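Local coordinates for flagellar biosynthesis protein FlhA (Bacillus subtilis, PDB 3MIX) that takes part in flagellar protein export, providing through its cytosolic domain, the part present here, an adaptor that probably delivers late flagellar building blocks to the type III secretion system, at residues L34-P37 and E38-V41; H45-P48 and I49-E52; D71-V74 and M75-Q79; I190-Q193 and E194-L198; L227-L230 and L231-K234. All blocks are in the same frame, centred on the assembly; numbering follows the deposited sequence.

Contact 1: residues L34-P37 and E38-V41; sequences LKSP and ESVV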
# COMPACT_ATOMS: atom_id res chain seq x y z
N LEU A 34 11.45 -12.79 31.09
CA LEU A 34 12.13 -13.45 29.95
C LEU A 34 13.64 -13.66 30.12
O LEU A 34 14.44 -12.75 29.90
CB LEU A 34 11.81 -12.72 28.64
CG LEU A 34 10.34 -12.44 28.31
CD1 LEU A 34 10.20 -11.94 26.88
CD2 LEU A 34 9.42 -13.65 28.53
N LYS A 35 14.02 -14.88 30.51
CA LYS A 35 15.42 -15.19 30.83
C LYS A 35 15.90 -16.52 30.21
O LYS A 35 17.03 -16.61 29.72
CB LYS A 35 15.63 -15.20 32.35
CG LYS A 35 15.05 -16.41 33.10
CD LYS A 35 13.52 -16.34 33.18
CE LYS A 35 12.85 -17.57 32.60
NZ LYS A 35 11.65 -17.18 31.83
N SER A 36 15.04 -17.53 30.26
CA SER A 36 15.37 -18.86 29.80
C SER A 36 15.29 -18.90 28.27
O SER A 36 14.65 -18.03 27.67
CB SER A 36 14.40 -19.87 30.41
OG SER A 36 13.10 -19.64 29.92
N PRO A 37 15.96 -19.88 27.63
CA PRO A 37 15.85 -20.05 26.18
C PRO A 37 14.40 -20.09 25.68
O PRO A 37 14.11 -19.52 24.63
CB PRO A 37 16.55 -21.39 25.94
CG PRO A 37 17.58 -21.46 27.00
CD PRO A 37 16.96 -20.80 28.21
N GLU A 38 13.51 -20.72 26.44
CA GLU A 38 12.13 -20.96 26.01
C GLU A 38 11.27 -19.70 25.99
O GLU A 38 10.40 -19.57 25.14
CB GLU A 38 11.44 -22.03 26.86
CG GLU A 38 12.17 -23.38 26.95
CD GLU A 38 13.19 -23.42 28.07
OE1 GLU A 38 12.80 -23.46 29.25
OE2 GLU A 38 14.41 -23.44 27.77
N SER A 39 11.51 -18.78 26.92
CA SER A 39 10.70 -17.57 27.04
C SER A 39 11.28 -16.37 26.28
O SER A 39 10.57 -15.40 25.98
CB SER A 39 10.40 -17.24 28.51
OG SER A 39 11.42 -16.46 29.11
N VAL A 40 12.57 -16.45 25.94
CA VAL A 40 13.21 -15.41 25.13
C VAL A 40 12.71 -15.39 23.67
O VAL A 40 12.65 -14.32 23.05
CB VAL A 40 14.76 -15.43 25.25
CG1 VAL A 40 15.40 -14.49 24.27
CG2 VAL A 40 15.15 -15.03 26.66
N VAL A 41 12.31 -16.55 23.14
CA VAL A 41 11.73 -16.59 21.77
C VAL A 41 10.58 -15.60 21.62
O VAL A 41 10.39 -15.03 20.55
CB VAL A 41 11.17 -17.96 21.36
CG1 VAL A 41 11.35 -18.18 19.88
CG2 VAL A 41 11.85 -19.04 22.11
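K35 folds back over S39, and its NZ donates to S39 OG at 2.8 Å. The lysine starts away from 38-41, and bends at chi2, chi3 and chi4 curl the chain round until its end returns. S39 OG, placed between its own backbone N and carbonyl carbon (chi1 86°), also takes a weak bond from K35 N at 3.3 Å, so both ends of one lysine address the same oxygen. L34 lies alongside this group; its CD2 rests 3.3 Å from S39 O and also touches S39 OG. Here the loop after helix 24-31 turns into the short, weakly bonded helix 37-40, with S36 as its N-cap residue. S36 OG accepts a weak capping bond from S39 N at 3.5 Å, while V40 N donates to S36 O at 3.1 Å, a normal backbone bond. V40 CG2 leans on that same carbonyl oxygen. P37 and E38, both exposed, run side by side, pointing the same way: the glutamate bends at chi2 (87°), which brings OE2 to 3.5 Å from P37 CB, alongside the proline ring. K35 NZ has a further weak bond to E33 O.

Contact 2: residues H45-P48 and I49-E52; sequences HIDP and IEFE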
# COMPACT_ATOMS: atom_id res chain seq x y z
N HIS A 45 9.10 -11.02 17.74
CA HIS A 45 7.74 -10.73 17.29
C HIS A 45 7.71 -10.88 15.80
O HIS A 45 8.36 -10.12 15.09
CB HIS A 45 7.34 -9.29 17.64
CG HIS A 45 7.12 -9.08 19.10
ND1 HIS A 45 5.86 -8.99 19.65
CD2 HIS A 45 7.99 -8.97 20.13
CE1 HIS A 45 5.96 -8.82 20.95
NE2 HIS A 45 7.25 -8.80 21.27
N ILE A 46 6.94 -11.84 15.31
CA ILE A 46 6.89 -12.06 13.87
C ILE A 46 5.45 -11.95 13.31
O ILE A 46 5.23 -12.10 12.11
CB ILE A 46 7.65 -13.36 13.43
CG1 ILE A 46 7.24 -14.57 14.27
CG2 ILE A 46 9.17 -13.19 13.59
CD1 ILE A 46 6.30 -15.46 13.58
N ASP A 47 4.49 -11.65 14.19
CA ASP A 47 3.09 -11.49 13.78
C ASP A 47 2.93 -10.40 12.72
O ASP A 47 3.51 -9.33 12.82
CB ASP A 47 2.21 -11.18 14.99
CG ASP A 47 2.38 -12.17 16.11
OD1 ASP A 47 3.36 -12.05 16.87
OD2 ASP A 47 1.52 -13.06 16.26
N PRO A 48 2.12 -10.67 11.69
CA PRO A 48 1.97 -9.66 10.64
C PRO A 48 1.41 -8.33 11.13
O PRO A 48 1.86 -7.28 10.66
CB PRO A 48 1.02 -10.30 9.62
CG PRO A 48 0.62 -11.60 10.14
CD PRO A 48 1.23 -11.83 11.52
N ILE A 49 0.47 -8.35 12.09
CA ILE A 49 -0.15 -7.13 12.59
C ILE A 49 -0.38 -7.22 14.08
O ILE A 49 -1.03 -8.15 14.56
CB ILE A 49 -1.56 -6.83 11.94
CG1 ILE A 49 -1.55 -6.95 10.41
CG2 ILE A 49 -2.07 -5.44 12.41
CD1 ILE A 49 -2.95 -6.67 9.76
N GLU A 50 0.14 -6.24 14.81
CA GLU A 50 0.00 -6.21 16.24
C GLU A 50 -0.55 -4.87 16.66
O GLU A 50 -0.03 -3.82 16.27
CB GLU A 50 1.37 -6.39 16.94
CG GLU A 50 2.11 -7.64 16.61
CD GLU A 50 3.52 -7.61 17.19
OE1 GLU A 50 3.65 -7.83 18.40
OE2 GLU A 50 4.49 -7.35 16.43
N PHE A 51 -1.59 -4.92 17.49
CA PHE A 51 -2.15 -3.74 18.11
C PHE A 51 -1.94 -3.87 19.62
O PHE A 51 -2.44 -4.81 20.25
CB PHE A 51 -3.63 -3.61 17.78
CG PHE A 51 -4.29 -2.40 18.37
CD1 PHE A 51 -4.21 -1.16 17.74
CD2 PHE A 51 -4.98 -2.49 19.57
CE1 PHE A 51 -4.81 -0.05 18.28
CE2 PHE A 51 -5.59 -1.36 20.12
CZ PHE A 51 -5.51 -0.15 19.48
N GLU A 52 -1.17 -2.92 20.16
CA GLU A 52 -0.78 -2.87 21.55
C GLU A 52 -1.32 -1.63 22.23
O GLU A 52 -1.31 -0.53 21.65
CB GLU A 52 0.74 -2.87 21.65
CG GLU A 52 1.38 -4.15 21.14
CD GLU A 52 2.88 -4.19 21.38
OE1 GLU A 52 3.44 -3.23 21.97
OE2 GLU A 52 3.52 -5.19 20.97
O HOH W 1 4.05 -6.64 13.58
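H45 and E50 form a His-carboxylate hydrogen bond where the chain turns from a loop into strand 49-53, an inner strand of the mixed four-stranded sheet. H45 ND1 donates to E50 OE1 at 2.8 Å on the syn side of the carboxylate, with an N-H...O angle of 139°. The side chains cross at about a right angle, yet the ring and carboxylate planes are only 20° apart, and OE1 sits at the ring edge, tilted 27° from the ring plane. The other ring nitrogen, NE2, hydrogen-bonds E28, so the imidazole is held through both nitrogens, which restrains its rotation. E52, further along the strand, approaches the ring obliquely through OE2, but its main partner is R94 on strand 92-95. Next comes D47, whose CB packs against E50 CG at 3.9 Å. Its OD1 lies 4.5 Å from E50 OE1; R92 lies near both, though its ion pairs to them are long and weak. P48 then lays its CB 4.3 Å from I49 CG1, beside L189 of helix 170-189. A water bridges the turn, donating to D47 O at 2.8 Å and to E50 OE2 at 3.0 Å.

Contact 3: residues D71-V74 and M75-Q79; sequences DRIV and MIRRQ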
# COMPACT_ATOMS: atom_id res chain seq x y z
N ASP A 71 -14.90 -6.51 16.74
CA ASP A 71 -15.89 -6.25 15.72
C ASP A 71 -15.41 -5.15 14.79
O ASP A 71 -15.65 -5.21 13.60
CB ASP A 71 -17.27 -5.88 16.32
CG ASP A 71 -18.03 -7.10 16.85
OD1 ASP A 71 -17.73 -8.23 16.41
OD2 ASP A 71 -18.94 -6.94 17.70
N ARG A 72 -14.70 -4.16 15.33
CA ARG A 72 -14.16 -3.11 14.46
C ARG A 72 -13.08 -3.62 13.49
O ARG A 72 -13.00 -3.15 12.36
CB ARG A 72 -13.67 -1.91 15.27
CG ARG A 72 -14.83 -1.16 15.92
CD ARG A 72 -14.41 0.11 16.66
NE ARG A 72 -15.54 1.03 16.74
CZ ARG A 72 -16.06 1.66 15.68
NH1 ARG A 72 -15.54 1.48 14.47
NH2 ARG A 72 -17.10 2.47 15.83
N ILE A 73 -12.28 -4.58 13.93
CA ILE A 73 -11.25 -5.16 13.10
C ILE A 73 -11.86 -5.98 11.96
O ILE A 73 -11.40 -5.91 10.81
CB ILE A 73 -10.23 -5.96 13.95
CG1 ILE A 73 -9.39 -4.96 14.75
CG2 ILE A 73 -9.35 -6.82 13.05
CD1 ILE A 73 -8.54 -5.57 15.82
N VAL A 74 -12.92 -6.72 12.28
CA VAL A 74 -13.70 -7.48 11.31
C VAL A 74 -14.22 -6.58 10.17
O VAL A 74 -14.09 -6.90 8.99
CB VAL A 74 -14.85 -8.24 12.01
CG1 VAL A 74 -15.89 -8.74 11.01
CG2 VAL A 74 -14.27 -9.42 12.83
N MET A 75 -14.79 -5.44 10.55
CA MET A 75 -15.22 -4.41 9.61
C MET A 75 -14.09 -3.95 8.69
O MET A 75 -14.27 -3.85 7.48
CB MET A 75 -15.71 -3.19 10.38
CG MET A 75 -17.19 -3.06 10.48
SD MET A 75 -18.13 -4.59 10.29
CE MET A 75 -19.16 -4.09 8.92
N ILE A 76 -12.95 -3.63 9.29
CA ILE A 76 -11.79 -3.20 8.53
C ILE A 76 -11.41 -4.27 7.50
O ILE A 76 -11.21 -3.95 6.32
CB ILE A 76 -10.62 -2.84 9.47
CG1 ILE A 76 -11.03 -1.62 10.34
CG2 ILE A 76 -9.33 -2.60 8.67
CD1 ILE A 76 -10.04 -1.31 11.44
N ARG A 77 -11.34 -5.52 7.93
CA ARG A 77 -10.94 -6.63 7.06
C ARG A 77 -11.91 -6.75 5.88
O ARG A 77 -11.48 -6.99 4.74
CB ARG A 77 -10.86 -7.93 7.85
CG ARG A 77 -10.60 -9.18 7.00
CD ARG A 77 -10.49 -10.47 7.79
NE ARG A 77 -9.29 -10.47 8.62
CZ ARG A 77 -9.31 -10.25 9.95
NH1 ARG A 77 -10.46 -10.05 10.57
NH2 ARG A 77 -8.18 -10.23 10.65
N ARG A 78 -13.20 -6.55 6.14
CA ARG A 78 -14.21 -6.58 5.08
C ARG A 78 -14.08 -5.40 4.13
O ARG A 78 -14.04 -5.59 2.92
CB ARG A 78 -15.63 -6.75 5.65
CG ARG A 78 -15.63 -7.87 6.71
CD ARG A 78 -16.93 -8.65 6.88
NE ARG A 78 -18.01 -7.87 7.44
CZ ARG A 78 -18.79 -8.25 8.45
NH1 ARG A 78 -18.62 -9.43 9.06
NH2 ARG A 78 -19.76 -7.46 8.85
N GLN A 79 -13.97 -4.19 4.66
CA GLN A 79 -13.79 -3.00 3.82
C GLN A 79 -12.58 -3.10 2.89
O GLN A 79 -12.68 -2.84 1.69
CB GLN A 79 -13.65 -1.74 4.68
CG GLN A 79 -13.44 -0.44 3.87
CD GLN A 79 -12.76 0.69 4.67
OE1 GLN A 79 -11.97 1.48 4.12
NE2 GLN A 79 -13.06 0.76 5.98
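The R78 guanidinium carries V74 over one face: V74 CG1 stands 3.4 Å from R78 NH1 and 3.9 Å from R78 CZ. The two side chains lie side by side and point the same way, one helical turn apart, so a methyl group lies over one face of the charged group near the surface. R78 CG starts beside its backbone N (chi1 -46°) and passes close to V74 O, and a bend at chi3 then swings the guanidinium across the valine. The R77 guanidinium is met obliquely by I73 CG2, which is 4.2 Å from R77 NH1. R77 NE hydrogen-bonds I88 O and NH2 weakly P89 O, tying the helix to the loop that follows it. On the buried side I76 CG1 rests 3.2 Å from R72 O, and the side chain packs on I178 and T179 of helix 170-189. Four successive backbone bonds, from M75 N to D71 O through R78 N to V74 O, link the two segments. This is the i to i+4 pattern of an amphipathic alpha-helix, 69-84, with I73 and I76 turned into the fold and D71, M75 and R78 toward solvent.

Contact 4: residues I190-Q193 and E194-L198; sequences IGRQ and ETKQL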
# COMPACT_ATOMS: atom_id res chain seq x y z
N ILE A 190 0.68 -8.37 1.71
CA ILE A 190 0.36 -9.41 0.73
C ILE A 190 1.50 -10.46 0.74
O ILE A 190 2.31 -10.53 -0.18
CB ILE A 190 0.05 -8.81 -0.69
CG1 ILE A 190 -0.31 -9.90 -1.72
CG2 ILE A 190 1.25 -8.03 -1.21
CD1 ILE A 190 -1.68 -10.46 -1.61
N GLY A 191 1.57 -11.25 1.82
CA GLY A 191 2.54 -12.32 1.92
C GLY A 191 2.18 -13.55 1.10
O GLY A 191 1.20 -13.54 0.32
N ARG A 192 2.92 -14.63 1.32
CA ARG A 192 2.73 -15.85 0.54
C ARG A 192 1.41 -16.48 0.88
O ARG A 192 0.69 -16.97 -0.00
CB ARG A 192 3.85 -16.86 0.80
CG ARG A 192 3.84 -18.03 -0.22
CD ARG A 192 4.87 -19.11 0.17
NE ARG A 192 4.81 -20.23 -0.76
CZ ARG A 192 5.37 -20.24 -1.97
NH1 ARG A 192 6.04 -19.18 -2.44
NH2 ARG A 192 5.25 -21.32 -2.73
N GLN A 193 1.08 -16.46 2.17
CA GLN A 193 -0.19 -16.99 2.62
C GLN A 193 -1.37 -16.30 1.92
O GLN A 193 -2.28 -16.98 1.44
CB GLN A 193 -0.29 -16.91 4.17
CG GLN A 193 0.63 -17.98 4.90
CD GLN A 193 0.41 -18.10 6.42
OE1 GLN A 193 -0.14 -17.20 7.07
NE2 GLN A 193 0.81 -19.24 6.98
N GLU A 194 -1.36 -14.97 1.85
CA GLU A 194 -2.45 -14.22 1.21
C GLU A 194 -2.44 -14.45 -0.30
O GLU A 194 -3.49 -14.59 -0.92
CB GLU A 194 -2.32 -12.73 1.50
CG GLU A 194 -2.58 -12.33 2.96
CD GLU A 194 -1.41 -12.67 3.91
OE1 GLU A 194 -0.26 -13.04 3.48
OE2 GLU A 194 -1.65 -12.55 5.12
N THR A 195 -1.26 -14.50 -0.90
CA THR A 195 -1.17 -14.78 -2.33
C THR A 195 -1.78 -16.13 -2.67
O THR A 195 -2.59 -16.24 -3.61
CB THR A 195 0.28 -14.65 -2.77
OG1 THR A 195 0.70 -13.34 -2.44
CG2 THR A 195 0.43 -14.88 -4.29
N LYS A 196 -1.43 -17.15 -1.88
CA LYS A 196 -2.00 -18.48 -2.08
C LYS A 196 -3.51 -18.54 -1.90
O LYS A 196 -4.20 -19.27 -2.62
CB LYS A 196 -1.34 -19.51 -1.15
CG LYS A 196 0.10 -19.86 -1.59
CD LYS A 196 0.83 -20.67 -0.52
CE LYS A 196 0.19 -22.06 -0.33
NZ LYS A 196 0.00 -22.75 -1.68
N GLN A 197 -4.01 -17.80 -0.93
CA GLN A 197 -5.44 -17.75 -0.71
C GLN A 197 -6.15 -17.21 -1.97
O GLN A 197 -7.15 -17.77 -2.42
CB GLN A 197 -5.71 -16.92 0.55
CG GLN A 197 -7.13 -16.49 0.77
CD GLN A 197 -7.30 -15.73 2.09
OE1 GLN A 197 -6.49 -14.85 2.44
NE2 GLN A 197 -8.34 -16.09 2.85
N LEU A 198 -5.59 -16.15 -2.56
CA LEU A 198 -6.15 -15.53 -3.78
C LEU A 198 -6.07 -16.44 -5.00
O LEU A 198 -7.01 -16.54 -5.77
CB LEU A 198 -5.46 -14.19 -4.05
CG LEU A 198 -5.78 -13.15 -2.96
CD1 LEU A 198 -5.07 -11.89 -3.25
CD2 LEU A 198 -7.33 -12.88 -2.87
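T195 grips the carbonyl of G191 twice. Its backbone N donates to G191 O at 2.9 Å, and its hydroxyl OG1 donates to the same oxygen at 2.8 Å, coming from above the carbonyl plane, 40° out of it. The hydroxyl reaches back because OG1 stands beside the backbone N (chi1 -58°), which leaves CG2 anti to that nitrogen. One carbonyl oxygen thus takes two donors from the threonine. I190 crosses T195 at about a right angle, its CG1 3.7 Å from T195 OG1, and slides past E194 in the opposite direction, CD1 lying 3.9 Å from E194 CB. The same CD1 touches L198 CD1, so this isoleucine covers the inner flank of the turn. G191 is the N-cap residue of helix 192-205, which follows helix 170-189 after a brief break. E194 bends at chi2 (76°) and curls back over that helix start, bringing OE1 to 3.1 Å from G191 N. The tight side is closed by helix 220-232, where A228 meets I190 and Q224 meets T195, and by I237, which touches I190 and L198. The other side is looser: R192 and K196 cross obliquely on the surface, K196 CD being 4.0 Å from both CG and NE of R192. R192 is extended from CG to NE, whereas K196 bends at chi3 and chi4, and the charged atoms R192 NE and K196 NZ stay 5.5 Å apart. Q193 and Q197, also exposed, are joined through the backbone by Q197 N to Q193 O.

Contact 5: residues L227-L230 and L231-K234; sequences LAKL and LKEK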
# COMPACT_ATOMS: atom_id res chain seq x y z
N LEU A 227 1.70 -8.57 -7.10
CA LEU A 227 0.62 -8.10 -6.26
C LEU A 227 1.08 -7.02 -5.26
O LEU A 227 0.36 -6.03 -5.06
CB LEU A 227 -0.08 -9.24 -5.53
CG LEU A 227 -0.66 -10.37 -6.39
CD1 LEU A 227 -1.37 -11.37 -5.49
CD2 LEU A 227 -1.65 -9.80 -7.42
N ALA A 228 2.26 -7.20 -4.68
CA ALA A 228 2.79 -6.22 -3.74
C ALA A 228 3.11 -4.91 -4.45
O ALA A 228 2.89 -3.86 -3.91
CB ALA A 228 4.09 -6.77 -2.92
N LYS A 229 3.65 -5.00 -5.65
CA LYS A 229 3.96 -3.81 -6.42
C LYS A 229 2.69 -3.04 -6.86
O LYS A 229 2.67 -1.81 -6.85
CB LYS A 229 4.85 -4.19 -7.61
CG LYS A 229 5.48 -2.96 -8.22
CD LYS A 229 6.89 -3.17 -8.72
CE LYS A 229 7.50 -1.81 -9.03
NZ LYS A 229 8.64 -1.92 -9.98
N LEU A 230 1.62 -3.76 -7.20
CA LEU A 230 0.32 -3.14 -7.41
C LEU A 230 -0.18 -2.42 -6.15
O LEU A 230 -0.51 -1.22 -6.20
CB LEU A 230 -0.71 -4.16 -7.95
CG LEU A 230 -0.37 -4.70 -9.37
CD1 LEU A 230 -1.24 -5.90 -9.74
CD2 LEU A 230 -0.48 -3.59 -10.48
N LEU A 231 -0.22 -3.14 -5.01
CA LEU A 231 -0.72 -2.55 -3.75
C LEU A 231 0.10 -1.35 -3.34
O LEU A 231 -0.45 -0.38 -2.85
CB LEU A 231 -0.77 -3.56 -2.61
CG LEU A 231 -1.82 -4.64 -2.92
CD1 LEU A 231 -1.79 -5.75 -1.89
CD2 LEU A 231 -3.26 -4.05 -3.07
N LYS A 232 1.40 -1.43 -3.55
CA LYS A 232 2.31 -0.36 -3.21
C LYS A 232 1.87 0.97 -3.82
O LYS A 232 1.91 2.00 -3.15
CB LYS A 232 3.71 -0.70 -3.71
CG LYS A 232 4.81 0.19 -3.18
CD LYS A 232 6.18 -0.54 -3.22
CE LYS A 232 6.77 -0.62 -4.67
NZ LYS A 232 7.87 -1.69 -4.90
N GLU A 233 1.44 0.94 -5.07
CA GLU A 233 0.96 2.14 -5.75
C GLU A 233 -0.56 2.29 -5.68
O GLU A 233 -1.14 3.07 -6.44
CB GLU A 233 1.46 2.16 -7.20
CG GLU A 233 2.98 1.93 -7.31
CD GLU A 233 3.55 2.37 -8.68
OE1 GLU A 233 3.34 3.53 -9.07
OE2 GLU A 233 4.24 1.56 -9.34
N LYS A 234 -1.21 1.55 -4.79
CA LYS A 234 -2.64 1.75 -4.50
C LYS A 234 -3.53 1.23 -5.64
O LYS A 234 -4.66 1.68 -5.82
CB LYS A 234 -2.98 3.24 -4.22
CG LYS A 234 -2.17 3.94 -3.11
CD LYS A 234 -1.89 3.01 -1.92
CE LYS A 234 -0.97 3.64 -0.86
NZ LYS A 234 0.43 3.17 -1.01
O HOH W 2 2.39 -0.50 -9.30
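K229 and K232 both set CG anti to the backbone N (chi1 -166° and -168°), and the later bends, at chi2 in K229 and chi3 in K232, make the two chains cross at a slant until K232 NZ comes 4.1 Å from K229 CE. The ammonium atoms K229 NZ and K232 NZ remain 5.1 Å apart, and K229 NZ turns instead to a salt bridge with D258. L231, with CG beside its own N, brings CG to 3.4 Å from L227 O, the acceptor of the backbone bond from L231 N at 2.9 Å, and carries on to H187 of helix 170-189. E233 stretches out beyond CG, and a water bridges back from it, donating to K229 O and to E233 OE2 at 2.8 Å each; E233 OE1 makes a salt bridge with R346. At the end of helix 220-232 the chain closes in a Schellman motif: K234, with positive phi, is the C-prime residue, and its N donates to L231 O at 2.8 Å. Its side chain curls back so that NZ donates to K232 O at 2.9 Å from above the carbonyl plane. The ammonium of K234 therefore sits by the carbonyl end of the helix, where it would be expected to offset the partial negative charge of the dipole.

All five contacts are local, but they sit at different depths. Contact 1 is wholly surface, its centre about 35 Å from the centre of the chain, and relies on polar bonds, several of them weak; contact 2 draws on the buried glutamates E50 and E52 and on arginines of the sheet. Contacts 1 and 4 lie at helix starts, contact 5 at a helix end, and contact 3 within a helix, where backbone bonds and apolar flanks dominate. Contacts 2, 3 and 5 each touch helix 170-189. Contacts 4 and 5 meet directly, packing the start of helix 192-205 and I190 before it on helix 220-232. Contact 5, nearest the centre, has charged partners on other helices.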